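Side-chain contacts in peptide ABC transporter permease (Staphylococcus hominis, PDB 6EXS), which probably carries peptides across the membrane, including the thioalcohol-conjugated dipeptide that is a precursor of human axillary malodour: residues F30-Y33 against G34-M38; Q336-N339 against P340-L344. All coordinates share one frame; numbering follows the deposited sequence. Where two conformers were deposited one is given.

Contact 1: residues F30-Y33 against G34-M38; sequences FSYY and GMRAM. With C3H (2-[[(2~{R})-2-azanyl-3-[(3~{S})-3-methyl-1-oxidanyl-hexan-3-yl]sulfanyl-propanoyl]amino]ethanoic acid), chain O.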
loop_
_atom_site.group_PDB
_atom_site.type_symbol
_atom_site.label_atom_id
_atom_site.label_comp_id
_atom_site.label_asym_id
_atom_site.label_seq_id
_atom_site.Cartn_x
_atom_site.Cartn_y
_atom_site.Cartn_z
ATOM N N PHE A 30 -1.802 -6.308 -10.784
ATOM C CA PHE A 30 -0.800 -6.652 -11.795
ATOM C C PHE A 30 -0.321 -5.347 -12.447
ATOM O O PHE A 30 0.881 -5.058 -12.473
ATOM C CB PHE A 30 -1.423 -7.569 -12.873
ATOM C CG PHE A 30 -0.536 -7.874 -14.060
ATOM C CD1 PHE A 30 -0.493 -7.017 -15.160
ATOM C CD2 PHE A 30 0.239 -9.027 -14.092
ATOM C CE1 PHE A 30 0.351 -7.285 -16.249
ATOM C CE2 PHE A 30 1.073 -9.299 -15.189
ATOM C CZ PHE A 30 1.129 -8.422 -16.255
ATOM N N SER A 31 -1.274 -4.562 -12.971
ATOM C CA SER A 31 -0.977 -3.314 -13.651
ATOM C C SER A 31 -0.466 -2.232 -12.690
ATOM O O SER A 31 0.422 -1.469 -13.092
ATOM C CB SER A 31 -2.168 -2.857 -14.481
ATOM O OG SER A 31 -3.332 -2.700 -13.690
ATOM N N TYR A 32 -0.952 -2.197 -11.417
ATOM C CA TYR A 32 -0.457 -1.217 -10.439
ATOM C C TYR A 32 0.983 -1.481 -10.076
ATOM O O TYR A 32 1.791 -0.551 -10.128
ATOM C CB TYR A 32 -1.287 -1.159 -9.148
ATOM C CG TYR A 32 -0.650 -0.313 -8.054
ATOM C CD1 TYR A 32 -0.619 1.078 -8.145
ATOM C CD2 TYR A 32 -0.075 -0.905 -6.929
ATOM C CE1 TYR A 32 -0.014 1.857 -7.159
ATOM C CE2 TYR A 32 0.527 -0.135 -5.933
ATOM C CZ TYR A 32 0.558 1.247 -6.054
ATOM O OH TYR A 32 1.118 2.020 -5.059
ATOM N N TYR A 33 1.304 -2.732 -9.685
ATOM C CA TYR A 33 2.650 -3.090 -9.260
ATOM C C TYR A 33 3.639 -3.150 -10.413
ATOM O O TYR A 33 4.815 -2.893 -10.194
ATOM C CB TYR A 33 2.662 -4.362 -8.400
ATOM C CG TYR A 33 2.149 -4.084 -7.001
ATOM C CD1 TYR A 33 2.848 -3.249 -6.135
ATOM C CD2 TYR A 33 0.926 -4.589 -6.574
ATOM C CE1 TYR A 33 2.352 -2.937 -4.870
ATOM C CE2 TYR A 33 0.419 -4.285 -5.309
ATOM C CZ TYR A 33 1.130 -3.444 -4.470
ATOM O OH TYR A 33 0.663 -3.157 -3.215
ATOM N N GLY A 34 3.151 -3.402 -11.623
ATOM C CA GLY A 34 3.973 -3.431 -12.824
ATOM C C GLY A 34 4.433 -2.041 -13.205
ATOM O O GLY A 34 5.619 -1.824 -13.475
ATOM N N MET A 35 3.483 -1.086 -13.202
ATOM C CA MET A 35 3.724 0.340 -13.457
ATOM C C MET A 35 4.691 0.872 -12.370
ATOM O O MET A 35 5.643 1.581 -12.706
ATOM C CB MET A 35 2.364 1.084 -13.434
ATOM C CG MET A 35 2.435 2.598 -13.493
ATOM S SD MET A 35 2.826 3.387 -11.917
ATOM C CE MET A 35 1.377 2.821 -10.834
ATOM N N ARG A 36 4.427 0.506 -11.078
ATOM C CA ARG A 36 5.215 0.875 -9.893
ATOM C C ARG A 36 6.678 0.410 -9.994
ATOM O O ARG A 36 7.594 1.176 -9.692
ATOM C CB ARG A 36 4.569 0.283 -8.628
ATOM C CG ARG A 36 4.055 1.314 -7.641
ATOM C CD ARG A 36 5.057 1.530 -6.524
ATOM N NE ARG A 36 4.672 0.878 -5.269
ATOM C CZ ARG A 36 5.097 -0.315 -4.862
ATOM N NH1 ARG A 36 5.912 -1.035 -5.623
ATOM N NH2 ARG A 36 4.709 -0.795 -3.692
ATOM N N ALA A 37 6.889 -0.856 -10.415
ATOM C CA ALA A 37 8.214 -1.469 -10.569
ATOM C C ALA A 37 9.076 -0.724 -11.597
ATOM O O ALA A 37 10.284 -0.638 -11.425
ATOM C CB ALA A 37 8.069 -2.926 -10.985
ATOM N N MET A 38 8.435 -0.180 -12.653
ATOM C CA MET A 38 9.039 0.569 -13.752
ATOM C C MET A 38 9.198 2.043 -13.441
ATOM O O MET A 38 10.164 2.645 -13.899
ATOM C CB MET A 38 8.169 0.455 -15.014
ATOM C CG MET A 38 8.094 -0.933 -15.604
ATOM S SD MET A 38 7.280 -0.883 -17.223
ATOM C CE MET A 38 8.647 -0.584 -18.249
HETATM O O2 C3H O . 0.721 -5.688 -2.123
HETATM C C11 C3H O . 1.326 -6.605 -1.697
HETATM O O3 C3H O . 0.979 -7.261 -0.645
HETATM C C10 C3H O . 2.618 -7.121 -2.260
HETATM N N1 C3H O . 3.399 -6.103 -2.921
HETATM C C9 C3H O . 4.235 -5.329 -2.251
HETATM O O1 C3H O . 3.924 -4.736 -1.229
HETATM C C8 C3H O . 5.632 -5.190 -2.760
HETATM N N C3H O . 5.689 -5.659 -4.137
HETATM C C7 C3H O . 6.077 -3.726 -2.739
HETATM S S C3H O . 7.170 -3.203 -1.391
HETATM C C3 C3H O . 8.851 -4.016 -1.517
HETATM C C4 C3H O . 9.493 -3.463 -2.763
HETATM C C5 C3H O . 8.626 -5.534 -1.502
HETATM C C6 C3H O . 9.818 -6.413 -1.808
HETATM O O C3H O . 9.625 -7.186 -2.947
HETATM C C2 C3H O . 9.715 -3.674 -0.306
HETATM C C1 C3H O . 10.129 -4.854 0.557
HETATM C C C3H O . 10.987 -4.417 1.713
#
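Y33 is part of the wall of the peptide pocket, and R36 lies one helical turn on. The two side chains run together toward the ligand. Y33 CE1 sits over one face of the guanidinium, 3.4 Å from R36 NH2. Seen from the tyrosine, the guanidinium is at the ring edge, and the two planes stand 79° apart. This R36 conformer is one of two modelled, so its details are less certain.

Y32 presents its ring face to R36. R36 CG makes a CH-pi contact 4.2 Å from the Y32 ring centroid. Y32 has CG anti to its backbone N (chi1 171°), which lays the ring beside both M35 and R36. M35 bends back at chi2 and chi3, and its CE meets Y32 CD1 at 3.8 Å.

The segment lies on helix 16-44, directly after the ExxER motif of the POT family, within the MFS fold. Ordinary i to i+4 backbone bonds run through it, such as A37 N to Y33 O at 2.9 Å.

The Y33 ring is held on both faces. Y32 CD2 lies 3.5 Å above its plane, over the centre. N1 of the bound C3H approaches the opposite face near the rim. Y33 OH reaches the ligand carboxylate, 2.8 Å from C3H O2. Beyond the segment, K129 makes a cation-pi contact with Y32, and E303 forms a long, weak ion pair with R36.

Contact 2: residues Q336-N339 against P340-L344; sequences QSIN and PLFIL. With C3H (2-[[(2~{R})-2-azanyl-3-[(3~{S})-3-methyl-1-oxidanyl-hexan-3-yl]sulfanyl-propanoyl]amino]ethanoic acid), chain O.
N339 and I343 meet in the early turns of helix 338-357, where this helix of the MFS transporter fold lines the ligand pocket. N339 can be followed outward. Its CB lies against the ligand, modelled 3.1 Å from C3H C5 with C6 equally near, too short for comfortable packing and so doubtful in detail. CG is anti to the backbone N (chi1 -178°) and also faces C5, at a longer distance. At the tip the amide divides. OD1 touches I343 CD1 at 3.1 Å, a tight contact made where the two side chains cross obliquely. ND2 donates a hydrogen bond to E410 of helix 396-418, which probably sets how the amide is turned.

The backbone binds the ligand too. N339 N donates to the C3H hydroxyl O, with an N-H...O angle of 163°. Q336 O accepts from the ligand amine, C3H N, at 3.0 Å. Four residues on is P340, which has no N-H to offer that carbonyl. Instead its ring leans against it, with P340 CD 3.2 Å from Q336 O. The missing N-H probably leaves this carbonyl available to the ligand amine. P340 CG also touches the amine.

Regular helical bonding follows. L341 N, F342 N and I343 N donate to S337 O, I338 O and N339 O. S337 OG is bonded to the carbonyl of L163 on helix 147-174.

I338 and F342 run along the same side of the helix. I338 CG2 is 4.2 Å from F342 CD1, and that same CD1 edge of the ring meets I338 O at 3.3 Å.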
loop_
_atom_site.group_PDB
_atom_site.type_symbol
_atom_site.label_atom_id
_atom_site.label_comp_id
_atom_site.label_asym_id
_atom_site.label_seq_id
_atom_site.Cartn_x
_atom_site.Cartn_y
_atom_site.Cartn_z
ATOM N N GLN A 336 11.028 -6.315 -6.632
ATOM C CA GLN A 336 9.619 -6.082 -6.242
ATOM C C GLN A 336 8.785 -7.369 -6.108
ATOM O O GLN A 336 7.703 -7.334 -5.508
ATOM C CB GLN A 336 8.916 -5.137 -7.243
ATOM C CG GLN A 336 9.577 -3.790 -7.430
ATOM C CD GLN A 336 9.711 -3.089 -6.118
ATOM O OE1 GLN A 336 10.801 -3.023 -5.542
ATOM N NE2 GLN A 336 8.588 -2.610 -5.592
ATOM N N SER A 337 9.265 -8.465 -6.722
ATOM C CA SER A 337 8.643 -9.783 -6.748
ATOM C C SER A 337 9.021 -10.630 -5.523
ATOM O O SER A 337 8.332 -11.625 -5.254
ATOM C CB SER A 337 9.031 -10.526 -8.032
ATOM O OG SER A 337 8.429 -9.965 -9.190
ATOM N N ILE A 338 10.093 -10.238 -4.775
ATOM C CA ILE A 338 10.589 -10.994 -3.613
ATOM C C ILE A 338 9.524 -11.117 -2.497
ATOM O O ILE A 338 9.170 -12.232 -2.116
ATOM C CB ILE A 338 11.960 -10.484 -3.072
ATOM C CG1 ILE A 338 13.053 -10.528 -4.178
ATOM C CG2 ILE A 338 12.392 -11.313 -1.835
ATOM C CD1 ILE A 338 14.327 -9.805 -3.867
ATOM N N ASN A 339 9.051 -9.982 -1.978
ATOM C CA ASN A 339 8.044 -9.885 -0.923
ATOM C C ASN A 339 6.713 -10.617 -1.284
ATOM O O ASN A 339 6.301 -11.449 -0.480
ATOM C CB ASN A 339 7.835 -8.418 -0.546
ATOM C CG ASN A 339 6.867 -8.142 0.547
ATOM O OD1 ASN A 339 5.668 -8.150 0.318
ATOM N ND2 ASN A 339 7.374 -7.770 1.721
ATOM N N PRO A 340 6.069 -10.392 -2.470
ATOM C CA PRO A 340 4.849 -11.161 -2.797
ATOM C C PRO A 340 5.070 -12.672 -2.939
ATOM O O PRO A 340 4.166 -13.433 -2.590
ATOM C CB PRO A 340 4.357 -10.534 -4.106
ATOM C CG PRO A 340 5.141 -9.279 -4.280
ATOM C CD PRO A 340 6.411 -9.448 -3.555
ATOM N N LEU A 341 6.257 -13.118 -3.424
ATOM C CA LEU A 341 6.568 -14.551 -3.535
ATOM C C LEU A 341 6.610 -15.214 -2.149
ATOM O O LEU A 341 5.993 -16.269 -1.962
ATOM C CB LEU A 341 7.892 -14.801 -4.281
ATOM C CG LEU A 341 8.367 -16.269 -4.366
ATOM C CD1 LEU A 341 7.458 -17.099 -5.260
ATOM C CD2 LEU A 341 9.800 -16.358 -4.842
ATOM N N PHE A 342 7.313 -14.591 -1.183
ATOM C CA PHE A 342 7.426 -15.113 0.186
ATOM C C PHE A 342 6.102 -15.085 0.941
ATOM O O PHE A 342 5.852 -15.986 1.740
ATOM C CB PHE A 342 8.546 -14.413 0.959
ATOM C CG PHE A 342 9.897 -15.026 0.674
ATOM C CD1 PHE A 342 10.539 -14.803 -0.543
ATOM C CD2 PHE A 342 10.514 -15.851 1.605
ATOM C CE1 PHE A 342 11.767 -15.406 -0.825
ATOM C CE2 PHE A 342 11.753 -16.443 1.328
ATOM C CZ PHE A 342 12.369 -16.219 0.114
ATOM N N ILE A 343 5.237 -14.084 0.659
ATOM C CA ILE A 343 3.901 -14.007 1.249
ATOM C C ILE A 343 3.108 -15.203 0.717
ATOM O O ILE A 343 2.568 -15.956 1.512
ATOM C CB ILE A 343 3.200 -12.640 0.991
ATOM C CG1 ILE A 343 3.907 -11.504 1.769
ATOM C CG2 ILE A 343 1.705 -12.708 1.381
ATOM C CD1 ILE A 343 3.521 -10.129 1.364
ATOM N N LEU A 344 3.107 -15.416 -0.612
ATOM C CA LEU A 344 2.413 -16.536 -1.250
ATOM C C LEU A 344 2.859 -17.902 -0.734
ATOM O O LEU A 344 2.014 -18.754 -0.468
ATOM C CB LEU A 344 2.519 -16.470 -2.790
ATOM C CG LEU A 344 1.631 -15.444 -3.500
ATOM C CD1 LEU A 344 2.183 -15.119 -4.860
ATOM C CD2 LEU A 344 0.207 -15.923 -3.631
HETATM O O2 C3H O . 0.721 -5.688 -2.123
HETATM C C11 C3H O . 1.326 -6.605 -1.697
HETATM O O3 C3H O . 0.979 -7.261 -0.645
HETATM C C10 C3H O . 2.618 -7.121 -2.260
HETATM N N1 C3H O . 3.399 -6.103 -2.921
HETATM C C9 C3H O . 4.235 -5.329 -2.251
HETATM O O1 C3H O . 3.924 -4.736 -1.229
HETATM C C8 C3H O . 5.632 -5.190 -2.760
HETATM N N C3H O . 5.689 -5.659 -4.137
HETATM C C7 C3H O . 6.077 -3.726 -2.739
HETATM S S C3H O . 7.170 -3.203 -1.391
HETATM C C3 C3H O . 8.851 -4.016 -1.517
HETATM C C4 C3H O . 9.493 -3.463 -2.763
HETATM C C5 C3H O . 8.626 -5.534 -1.502
HETATM C C6 C3H O . 9.818 -6.413 -1.808
HETATM O O C3H O . 9.625 -7.186 -2.947
HETATM C C2 C3H O . 9.715 -3.674 -0.306
HETATM C C1 C3H O . 10.129 -4.854 0.557
HETATM C C C3H O . 10.987 -4.417 1.713
#

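Contacts 1 and 2 line the same pocket from different helices, 16-44 and 338-357. They grip different parts of C3H. In 30-38, Y33 meets the carboxyl end, while the R36 guanidinium lies against C7, beside the sulfur. The 336-344 segment takes the amine and hydroxyl largely with backbone atoms. Contact 1 is buried throughout. Contact 2 is buried at its ligand end, but residues 341 to 344 are partly exposed, and a bound OLC lipid touches I338. The two contacts meet directly at Q336, which packs on R36 and A37; A37 CB is 4.0 Å from Q336 CG. Helix 147-174 touches both segments, and its A162 packs on Y33 and on P340.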